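Local coordinates for TATA-binding protein (Sulfolobus acidocaldarius, PDB 1MP9), which probably binds the TATA box of archaeal promoters as a general transcription factor, helping to activate the genes transcribed by RNA polymerase, at residues A[177-180]-A[181-185]; A[88-91]-A[92-96]; A[72-76]-A[77-81]. All blocks are in the same frame, centred on the assembly; numbering follows the deposited sequence.

Contact 1: residues A[177-180]-A[181-185]; sequences KIFD and KLVEL
One face of the Phe-179 ring is covered by a methyl group of Val-183: CG2 sits over it, 3.8 Å from the ring centroid and 18° off the ring normal, in a CH-pi contact displaced toward the rim. The CE1, CZ and CE2 side of the ring is nearest, CZ lying 3.7 Å from CG2. A flat, apolar phenylalanine suits the place because it can take the Val-183 methyl on a face while also meeting Tyr-9 edge-to-face. It gets there because Phe-179 CG stands opposite the backbone N (chi1 170°), and the ring is carried along the helix toward the residue four places later. Val-183 contributes the branch that lies beside its own backbone N, and that same CG2 is 3.3 Å from Phe-179 O.

One residue earlier the same spacing pairs two aliphatic side chains. Ile-178 CG1 and Leu-182 CD1 meet at 3.9 Å, the two chains crossing at a slant, and Leu-182 CG also rests on the carbonyl oxygen of Ile-178. Beneath both pairs run helical i to i+4 bonds, including Leu-182 N to Ile-178 O at 2.8 Å and Val-183 N to Phe-179 O at 2.9 Å.

Charged residues occupy another side of the turn. Lys-181 bends at chi2 and chi3 to bring NZ within 3.7 Å of Glu-184 OE1, a long salt bridge, whereas Asp-180 pairs with Lys-176, one turn back. Ile-178, Phe-179 and Leu-182 are buried, while Lys-177 and Glu-184 are exposed.

This is the C-terminal end of helix 168-184. Ile-178 packs on Leu-152 and Ile-154 of strand 150-154, and Leu-182 reaches both Ala-124 of helix 121-127 and Val-188 of strand 188-189.

Contact 2: residues A[88-91]-A[92-96]; sequences IKTL and KKYGM
Leu-91 and Met-96 form the close-packed side of this helix end. The sulfur of Met-96 touches Leu-91 at two points, 3.6 Å from CB and 3.6 Å from CD1, while its CG lies against the same CB. Met-96 CG stands between its backbone N and carbonyl carbon (chi1 77°), which sets it against the leucine, and the nearly straight chi2 (170°) carries the sulfur on along that side chain. Both residues are buried, Leu-91 against Phe-52 of strand 50-54 and Met-96 against Leu-24 and Gln-26.

The backbone that returns Met-96 to the helix is a Schellman motif. Met-96 N bonds to Leu-91 O at 3.2 Å, approaching from above the carbonyl plane, and inside it Gly-95 N bonds to Lys-92 O at 2.9 Å. Gly-95 is the C-prime residue: its positive phi (128°) would force a side chain against the preceding carbonyl oxygen, so glycine fits the turn.

The outer side is looser. Tyr-94 and Thr-90 run side by side, with Thr-90 CG2 in the plane of the ring at its edge, 3.8 Å from CD2. Lys-93 CG lies over the centre of one ring face, 3.9 Å above its plane. With an alanine here instead of Tyr-94, Thr-90 CG2 and the Lys-93 chain are likely to lose the ring that both lie against, and a gap to open beside Pro-38. Lys-89, Lys-92 and Lys-93 are exposed; Lys-92 lays only its aliphatic part along the helix, CG coming 4.1 Å from Ile-88 CG2, before its amine leads away.

Contact 3: residues A[72-76]-A[77-81]; sequences TGAKS and TDELI
Lys-75 N donates to Glu-79 OE1 over 2.8 Å with an N-H...O angle of 158°, meeting the oxygen from well above the carboxylate plane. The other oxygen, OE2, lies 2.6 Å from a water molecule that is also 3.0 Å from Gly-73 O. One carboxylate is therefore held at both oxygens, and glutamate has the length to reach from the first turn of the helix back to the loop that precedes it. Its chain is extended beyond CG and lies alongside Lys-75, whose CB is 3.6 Å from OE1. The amine of Lys-75 does not touch the acid, so any attraction between their charges would act only at longer range.

Ser-76 makes the second link. Its OG accepts from Glu-79 N at 3.0 Å, and its carbonyl oxygen accepts from Leu-80 N at 2.8 Å. The hydroxyl can reach that N-H because it stands between the backbone N and the carbonyl carbon (chi1 75°), turned over the start of the helix. A small residue with a short hydroxyl arm is apt at this position.

Below these polar links the packing is apolar. The methyl of Ala-74 presses on the backbone of Leu-80 and comes 3.9 Å from Leu-80 CB, an approach that a small side chain permits; both residues are buried, Ala-74 against Ile-59 and Leu-80 against Ala-20 of the sheet.

Gly-73, with positive phi, lets the chain turn sharply after strand 68-72. The whole is a strand-to-helix connection closed by a serine N-cap. Because Glu-79 takes the N-H of the residue before the cap, and not that of Ser-76, the bonds extend the cap without forming the classical capping box.

Overall arrangement
Reading from the N terminus, contact 3 comes first, turning the chain from strand 68-72 into helix 77-93. Contact 2 closes the other end of that helix, about 20 Å away between centres, where the chain turns off toward strand 103-114. Contact 1 follows at the end of helix 168-184, where the second repeat closes. The three lie in series, neither nested nor crossing, and each closes only a short local turn. Contacts 1 and 2 mark the ends of corresponding helices in the two repeats; their centres are about 49 Å apart, on opposite sides of the chain's centre, as suits the two-repeat saddle of TBP, with long helices packed on one antiparallel sheet.

Contact 1: residues A[177-180]-A[181-185]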
ATOM      1  N   LYS A 177      -2.648  14.007  -9.461  1.00 19.33           N
ATOM      2  CA  LYS A 177      -1.498  13.456 -10.170  1.00 20.49           C
ATOM      3  C   LYS A 177      -1.760  12.077 -10.774  1.00 19.76           C
ATOM      4  O   LYS A 177      -1.487  11.858 -11.949  1.00 20.79           O
ATOM      5  CB  LYS A 177      -0.289  13.376  -9.226  1.00 23.30           C
ATOM      6  CG  LYS A 177       1.069  13.088  -9.901  1.00 24.30           C
ATOM      7  CD  LYS A 177       2.203  13.372  -8.881  1.00 26.07           C
ATOM      8  CE  LYS A 177       3.537  12.729  -9.281  1.00 30.36           C
ATOM      9  NZ  LYS A 177       4.654  13.154  -8.369  1.00 26.10           N
ATOM     10  N   ILE A 178      -2.289  11.138  -9.994  1.00 19.34           N
ATOM     11  CA  ILE A 178      -2.518   9.819 -10.539  1.00 18.61           C
ATOM     12  C   ILE A 178      -3.624   9.860 -11.550  1.00 17.97           C
ATOM     13  O   ILE A 178      -3.616   9.107 -12.522  1.00 18.48           O
ATOM     14  CB  ILE A 178      -2.795   8.769  -9.402  1.00 19.11           C
ATOM     15  CG1 ILE A 178      -2.684   7.346  -9.958  1.00 19.99           C
ATOM     16  CG2 ILE A 178      -4.119   9.003  -8.775  1.00 20.38           C
ATOM     17  CD1 ILE A 178      -1.302   6.960 -10.370  1.00 21.24           C
ATOM     18  N   PHE A 179      -4.588  10.757 -11.347  1.00 20.31           N
ATOM     19  CA  PHE A 179      -5.683  10.896 -12.305  1.00 20.12           C
ATOM     20  C   PHE A 179      -5.096  11.320 -13.660  1.00 20.11           C
ATOM     21  O   PHE A 179      -5.385  10.736 -14.689  1.00 19.75           O
ATOM     22  CB  PHE A 179      -6.688  11.977 -11.854  1.00 20.78           C
ATOM     23  CG  PHE A 179      -7.711  12.333 -12.926  1.00 23.37           C
ATOM     24  CD1 PHE A 179      -8.784  11.484 -13.188  1.00 23.92           C
ATOM     25  CD2 PHE A 179      -7.595  13.510 -13.663  1.00 22.63           C
ATOM     26  CE1 PHE A 179      -9.751  11.810 -14.190  1.00 26.15           C
ATOM     27  CE2 PHE A 179      -8.552  13.846 -14.660  1.00 25.51           C
ATOM     28  CZ  PHE A 179      -9.635  12.981 -14.915  1.00 22.09           C
ATOM     29  N   ASP A 180      -4.288  12.371 -13.649  1.00 20.95           N
ATOM     30  CA  ASP A 180      -3.674  12.869 -14.873  1.00 21.15           C
ATOM     31  C   ASP A 180      -2.806  11.807 -15.521  1.00 21.73           C
ATOM     32  O   ASP A 180      -2.811  11.661 -16.739  1.00 22.91           O
ATOM     33  CB  ASP A 180      -2.826  14.099 -14.556  1.00 23.48           C
ATOM     34  CG  ASP A 180      -3.667  15.306 -14.233  1.00 24.05           C
ATOM     35  OD1 ASP A 180      -3.158  16.264 -13.592  1.00 25.59           O
ATOM     36  OD2 ASP A 180      -4.850  15.296 -14.617  1.00 25.07           O
ATOM     37  N   LYS A 181      -2.064  11.048 -14.724  1.00 20.60           N
ATOM     38  CA  LYS A 181      -1.244  10.016 -15.328  1.00 23.15           C
ATOM     39  C   LYS A 181      -2.146   8.911 -15.922  1.00 21.66           C
ATOM     40  O   LYS A 181      -1.891   8.421 -17.024  1.00 17.95           O
ATOM     41  CB  LYS A 181      -0.257   9.433 -14.302  1.00 25.11           C
ATOM     42  CG  LYS A 181       0.665   8.322 -14.868  1.00 33.48           C
ATOM     43  CD  LYS A 181       1.531   8.799 -16.075  1.00 37.57           C
ATOM     44  CE  LYS A 181       2.986   8.338 -15.916  1.00 40.05           C
ATOM     45  NZ  LYS A 181       3.823   8.494 -17.167  1.00 44.94           N
ATOM     46  N   LEU A 182      -3.208   8.529 -15.210  1.00 19.95           N
ATOM     47  CA  LEU A 182      -4.080   7.505 -15.758  1.00 19.86           C
ATOM     48  C   LEU A 182      -4.729   7.970 -17.073  1.00 20.61           C
ATOM     49  O   LEU A 182      -4.889   7.173 -18.003  1.00 19.85           O
ATOM     50  CB  LEU A 182      -5.135   7.089 -14.724  1.00 18.76           C
ATOM     51  CG  LEU A 182      -4.530   6.347 -13.536  1.00 20.04           C
ATOM     52  CD1 LEU A 182      -5.565   6.301 -12.379  1.00 22.23           C
ATOM     53  CD2 LEU A 182      -4.074   4.939 -13.952  1.00 19.52           C
ATOM     54  N   VAL A 183      -5.081   9.250 -17.164  1.00 20.67           N
ATOM     55  CA  VAL A 183      -5.692   9.786 -18.404  1.00 22.07           C
ATOM     56  C   VAL A 183      -4.625   9.765 -19.494  1.00 22.35           C
ATOM     57  O   VAL A 183      -4.853   9.334 -20.630  1.00 21.71           O
ATOM     58  CB  VAL A 183      -6.172  11.257 -18.196  1.00 22.03           C
ATOM     59  CG1 VAL A 183      -6.547  11.911 -19.531  1.00 22.38           C
ATOM     60  CG2 VAL A 183      -7.398  11.281 -17.254  1.00 23.69           C
ATOM     61  N   GLU A 184      -3.434  10.204 -19.129  1.00 23.47           N
ATOM     62  CA  GLU A 184      -2.324  10.243 -20.081  1.00 24.92           C
ATOM     63  C   GLU A 184      -2.072   8.854 -20.690  1.00 24.85           C
ATOM     64  O   GLU A 184      -1.917   8.716 -21.908  1.00 24.87           O
ATOM     65  CB  GLU A 184      -1.088  10.770 -19.354  1.00 28.76           C
ATOM     66  CG  GLU A 184       0.043  11.227 -20.217  1.00 37.66           C
ATOM     67  CD  GLU A 184       1.372  10.891 -19.578  1.00 41.96           C
ATOM     68  OE1 GLU A 184       1.534  11.161 -18.362  1.00 46.55           O
ATOM     69  OE2 GLU A 184       2.245  10.342 -20.282  1.00 46.02           O
ATOM     70  N   LEU A 185      -2.068   7.824 -19.853  1.00 22.63           N
ATOM     71  CA  LEU A 185      -1.840   6.449 -20.306  1.00 20.86           C
ATOM     72  C   LEU A 185      -3.114   5.815 -20.894  1.00 21.25           C
ATOM     73  O   LEU A 185      -3.108   4.643 -21.268  1.00 19.69           O
ATOM     74  CB  LEU A 185      -1.339   5.592 -19.139  1.00 22.46           C
ATOM     75  CG  LEU A 185      -0.004   6.015 -18.478  1.00 23.87           C
ATOM     76  CD1 LEU A 185       0.168   5.268 -17.157  1.00 22.20           C
ATOM     77  CD2 LEU A 185       1.189   5.719 -19.451  1.00 24.50           C
TER

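Contact 2: residues A[88-91]-A[92-96]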
ATOM      1  N   ILE A  88      -7.596  18.390  26.568  1.00 36.20           N
ATOM      2  CA  ILE A  88      -6.752  19.129  27.493  1.00 36.66           C
ATOM      3  C   ILE A  88      -7.566  19.763  28.615  1.00 37.40           C
ATOM      4  O   ILE A  88      -7.155  19.733  29.771  1.00 35.76           O
ATOM      5  CB  ILE A  88      -5.928  20.208  26.745  1.00 37.07           C
ATOM      6  CG1 ILE A  88      -4.893  19.521  25.841  1.00 36.57           C
ATOM      7  CG2 ILE A  88      -5.203  21.110  27.747  1.00 37.40           C
ATOM      8  CD1 ILE A  88      -4.140  20.457  24.899  1.00 35.96           C
ATOM      9  N   LYS A  89      -8.731  20.309  28.281  1.00 39.48           N
ATOM     10  CA  LYS A  89      -9.582  20.935  29.293  1.00 41.01           C
ATOM     11  C   LYS A  89      -9.868  19.918  30.405  1.00 40.56           C
ATOM     12  O   LYS A  89      -9.697  20.207  31.598  1.00 37.98           O
ATOM     13  CB  LYS A  89     -10.899  21.415  28.669  1.00 42.58           C
ATOM     14  CG  LYS A  89     -11.701  22.371  29.563  1.00 45.36           C
ATOM     15  CD  LYS A  89     -12.969  22.920  28.885  1.00 47.68           C
ATOM     16  CE  LYS A  89     -13.625  24.009  29.756  1.00 49.37           C
ATOM     17  NZ  LYS A  89     -14.848  24.678  29.182  1.00 51.01           N
ATOM     18  N   THR A  90     -10.275  18.716  30.007  1.00 39.90           N
ATOM     19  CA  THR A  90     -10.585  17.663  30.984  1.00 39.25           C
ATOM     20  C   THR A  90      -9.379  17.251  31.821  1.00 38.72           C
ATOM     21  O   THR A  90      -9.446  17.226  33.055  1.00 37.44           O
ATOM     22  CB  THR A  90     -11.138  16.419  30.300  1.00 39.23           C
ATOM     23  OG1 THR A  90     -12.262  16.786  29.509  1.00 38.57           O
ATOM     24  CG2 THR A  90     -11.589  15.389  31.332  1.00 40.09           C
ATOM     25  N   LEU A  91      -8.276  16.916  31.162  1.00 37.76           N
ATOM     26  CA  LEU A  91      -7.091  16.532  31.905  1.00 37.71           C
ATOM     27  C   LEU A  91      -6.801  17.619  32.943  1.00 39.12           C
ATOM     28  O   LEU A  91      -6.397  17.324  34.073  1.00 38.06           O
ATOM     29  CB  LEU A  91      -5.895  16.371  30.974  1.00 37.24           C
ATOM     30  CG  LEU A  91      -6.109  15.320  29.894  1.00 36.65           C
ATOM     31  CD1 LEU A  91      -4.831  15.170  29.103  1.00 36.40           C
ATOM     32  CD2 LEU A  91      -6.541  13.993  30.532  1.00 37.39           C
ATOM     33  N   LYS A  92      -7.025  18.870  32.551  1.00 39.10           N
ATOM     34  CA  LYS A  92      -6.802  19.993  33.456  1.00 40.90           C
ATOM     35  C   LYS A  92      -7.821  19.943  34.596  1.00 40.87           C
ATOM     36  O   LYS A  92      -7.447  19.973  35.755  1.00 40.48           O
ATOM     37  CB  LYS A  92      -6.918  21.341  32.713  1.00 40.61           C
ATOM     38  CG  LYS A  92      -5.752  21.671  31.778  1.00 40.82           C
ATOM     39  CD  LYS A  92      -5.708  23.157  31.436  1.00 43.87           C
ATOM     40  CE  LYS A  92      -7.057  23.681  30.937  1.00 46.00           C
ATOM     41  NZ  LYS A  92      -7.106  25.174  30.683  1.00 48.07           N
ATOM     42  N   LYS A  93      -9.105  19.854  34.258  1.00 41.37           N
ATOM     43  CA  LYS A  93     -10.144  19.798  35.268  1.00 42.42           C
ATOM     44  C   LYS A  93      -9.856  18.736  36.323  1.00 43.71           C
ATOM     45  O   LYS A  93     -10.336  18.828  37.454  1.00 43.92           O
ATOM     46  CB  LYS A  93     -11.501  19.518  34.625  1.00 43.07           C
ATOM     47  CG  LYS A  93     -12.570  19.007  35.589  1.00 43.95           C
ATOM     48  CD  LYS A  93     -13.916  18.972  34.880  1.00 46.15           C
ATOM     49  CE  LYS A  93     -14.921  18.007  35.514  1.00 47.67           C
ATOM     50  NZ  LYS A  93     -15.288  18.345  36.922  1.00 50.55           N
ATOM     51  N   TYR A  94      -9.071  17.728  35.976  1.00 43.24           N
ATOM     52  CA  TYR A  94      -8.778  16.697  36.952  1.00 42.57           C
ATOM     53  C   TYR A  94      -7.338  16.605  37.429  1.00 42.70           C
ATOM     54  O   TYR A  94      -6.902  15.549  37.884  1.00 42.22           O
ATOM     55  CB  TYR A  94      -9.247  15.350  36.433  1.00 42.12           C
ATOM     56  CG  TYR A  94     -10.747  15.245  36.338  1.00 41.55           C
ATOM     57  CD1 TYR A  94     -11.536  15.182  37.490  1.00 41.96           C
ATOM     58  CD2 TYR A  94     -11.384  15.187  35.101  1.00 42.12           C
ATOM     59  CE1 TYR A  94     -12.922  15.059  37.409  1.00 41.40           C
ATOM     60  CE2 TYR A  94     -12.771  15.063  35.006  1.00 42.11           C
ATOM     61  CZ  TYR A  94     -13.530  14.996  36.164  1.00 43.37           C
ATOM     62  OH  TYR A  94     -14.891  14.815  36.069  1.00 44.61           O
ATOM     63  N   GLY A  95      -6.573  17.682  37.310  1.00 43.54           N
ATOM     64  CA  GLY A  95      -5.231  17.596  37.858  1.00 45.26           C
ATOM     65  C   GLY A  95      -3.923  17.924  37.172  1.00 47.17           C
ATOM     66  O   GLY A  95      -2.978  18.318  37.861  1.00 47.16           O
ATOM     67  N   MET A  96      -3.809  17.761  35.858  1.00 48.65           N
ATOM     68  CA  MET A  96      -2.513  18.052  35.255  1.00 50.49           C
ATOM     69  C   MET A  96      -2.360  19.520  34.918  1.00 51.12           C
ATOM     70  O   MET A  96      -3.333  20.211  34.630  1.00 49.09           O
ATOM     71  CB  MET A  96      -2.256  17.182  34.008  1.00 51.76           C
ATOM     72  CG  MET A  96      -2.983  17.591  32.753  1.00 52.29           C
ATOM     73  SD  MET A  96      -2.360  16.654  31.329  1.00 54.29           S
ATOM     74  CE  MET A  96      -0.922  17.567  30.963  1.00 53.65           C
TER

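Contact 3: residues A[72-76]-A[77-81]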
ATOM      1  N   THR A  72      -6.728  10.307  17.574  1.00 20.92           N
ATOM      2  CA  THR A  72      -7.204   9.724  16.342  1.00 21.85           C
ATOM      3  C   THR A  72      -8.718   9.850  16.212  1.00 21.66           C
ATOM      4  O   THR A  72      -9.430   9.902  17.224  1.00 20.85           O
ATOM      5  CB  THR A  72      -6.787   8.238  16.283  1.00 22.66           C
ATOM      6  OG1 THR A  72      -7.126   7.696  15.021  1.00 19.93           O
ATOM      7  CG2 THR A  72      -7.495   7.430  17.393  1.00 24.10           C
ATOM      8  N   GLY A  73      -9.201   9.927  14.974  1.00 19.60           N
ATOM      9  CA  GLY A  73     -10.635  10.033  14.751  1.00 21.78           C
ATOM     10  C   GLY A  73     -11.143  11.299  14.078  1.00 23.30           C
ATOM     11  O   GLY A  73     -12.186  11.259  13.404  1.00 24.30           O
ATOM     12  N   ALA A  74     -10.433  12.421  14.226  1.00 23.46           N
ATOM     13  CA  ALA A  74     -10.886  13.682  13.617  1.00 24.73           C
ATOM     14  C   ALA A  74     -10.836  13.600  12.088  1.00 25.82           C
ATOM     15  O   ALA A  74      -9.945  12.945  11.526  1.00 25.85           O
ATOM     16  CB  ALA A  74     -10.023  14.833  14.096  1.00 22.99           C
ATOM     17  N   LYS A  75     -11.785  14.253  11.417  1.00 26.94           N
ATOM     18  CA  LYS A  75     -11.832  14.223   9.959  1.00 28.51           C
ATOM     19  C   LYS A  75     -11.509  15.546   9.337  1.00 28.46           C
ATOM     20  O   LYS A  75     -11.652  15.695   8.135  1.00 29.49           O
ATOM     21  CB  LYS A  75     -13.196  13.737   9.464  1.00 29.46           C
ATOM     22  CG  LYS A  75     -13.437  12.296   9.842  1.00 30.58           C
ATOM     23  CD  LYS A  75     -14.843  11.799   9.543  1.00 34.20           C
ATOM     24  CE  LYS A  75     -14.999  10.380  10.095  1.00 37.52           C
ATOM     25  NZ  LYS A  75     -16.320   9.732   9.809  1.00 40.33           N
ATOM     26  N   SER A  76     -11.098  16.505  10.159  1.00 28.75           N
ATOM     27  CA  SER A  76     -10.704  17.833   9.694  1.00 29.86           C
ATOM     28  C   SER A  76      -9.793  18.504  10.726  1.00 30.96           C
ATOM     29  O   SER A  76      -9.785  18.116  11.902  1.00 28.93           O
ATOM     30  CB  SER A  76     -11.943  18.732   9.454  1.00 31.32           C
ATOM     31  OG  SER A  76     -12.513  19.181  10.675  1.00 28.91           O
ATOM     32  N   THR A  77      -9.030  19.513  10.300  1.00 32.24           N
ATOM     33  CA  THR A  77      -8.139  20.197  11.231  1.00 34.77           C
ATOM     34  C   THR A  77      -8.957  20.867  12.323  1.00 35.29           C
ATOM     35  O   THR A  77      -8.606  20.794  13.501  1.00 35.62           O
ATOM     36  CB  THR A  77      -7.285  21.281  10.537  1.00 36.53           C
ATOM     37  OG1 THR A  77      -8.148  22.282   9.994  1.00 39.44           O
ATOM     38  CG2 THR A  77      -6.443  20.679   9.427  1.00 36.54           C
ATOM     39  N   ASP A  78     -10.056  21.516  11.948  1.00 36.15           N
ATOM     40  CA  ASP A  78     -10.894  22.160  12.958  1.00 35.81           C
ATOM     41  C   ASP A  78     -11.385  21.153  13.981  1.00 34.46           C
ATOM     42  O   ASP A  78     -11.392  21.423  15.200  1.00 33.59           O
ATOM     43  CB  ASP A  78     -12.097  22.851  12.314  1.00 39.32           C
ATOM     44  CG  ASP A  78     -11.711  24.129  11.642  1.00 43.03           C
ATOM     45  OD1 ASP A  78     -10.912  24.875  12.251  1.00 46.93           O
ATOM     46  OD2 ASP A  78     -12.190  24.394  10.520  1.00 45.10           O
ATOM     47  N   GLU A  79     -11.785  19.988  13.485  1.00 32.49           N
ATOM     48  CA  GLU A  79     -12.271  18.935  14.358  1.00 32.82           C
ATOM     49  C   GLU A  79     -11.143  18.473  15.288  1.00 31.55           C
ATOM     50  O   GLU A  79     -11.361  18.224  16.482  1.00 32.03           O
ATOM     51  CB  GLU A  79     -12.773  17.752  13.532  1.00 35.66           C
ATOM     52  CG  GLU A  79     -13.999  17.056  14.136  1.00 40.46           C
ATOM     53  CD  GLU A  79     -14.116  15.585  13.729  1.00 44.03           C
ATOM     54  OE1 GLU A  79     -14.179  15.288  12.506  1.00 42.41           O
ATOM     55  OE2 GLU A  79     -14.142  14.729  14.647  1.00 46.34           O
ATOM     56  N   LEU A  80      -9.943  18.351  14.730  1.00 29.37           N
ATOM     57  CA  LEU A  80      -8.790  17.927  15.496  1.00 27.65           C
ATOM     58  C   LEU A  80      -8.513  18.910  16.632  1.00 28.60           C
ATOM     59  O   LEU A  80      -8.332  18.507  17.774  1.00 27.29           O
ATOM     60  CB  LEU A  80      -7.557  17.852  14.593  1.00 26.77           C
ATOM     61  CG  LEU A  80      -6.222  17.549  15.280  1.00 25.45           C
ATOM     62  CD1 LEU A  80      -6.304  16.236  16.002  1.00 25.07           C
ATOM     63  CD2 LEU A  80      -5.100  17.502  14.242  1.00 26.28           C
ATOM     64  N   ILE A  81      -8.456  20.199  16.296  1.00 28.35           N
ATOM     65  CA  ILE A  81      -8.190  21.237  17.286  1.00 29.11           C
ATOM     66  C   ILE A  81      -9.231  21.268  18.382  1.00 28.89           C
ATOM     67  O   ILE A  81      -8.891  21.376  19.561  1.00 30.61           O
ATOM     68  CB  ILE A  81      -8.069  22.630  16.605  1.00 28.55           C
ATOM     69  CG1 ILE A  81      -6.787  22.657  15.776  1.00 28.31           C
ATOM     70  CG2 ILE A  81      -8.041  23.758  17.662  1.00 30.04           C
ATOM     71  CD1 ILE A  81      -6.595  23.870  14.938  1.00 29.88           C
TER
HETATM   72  O   HOH W   1     -14.782  12.214  14.591  1.00 39.44           O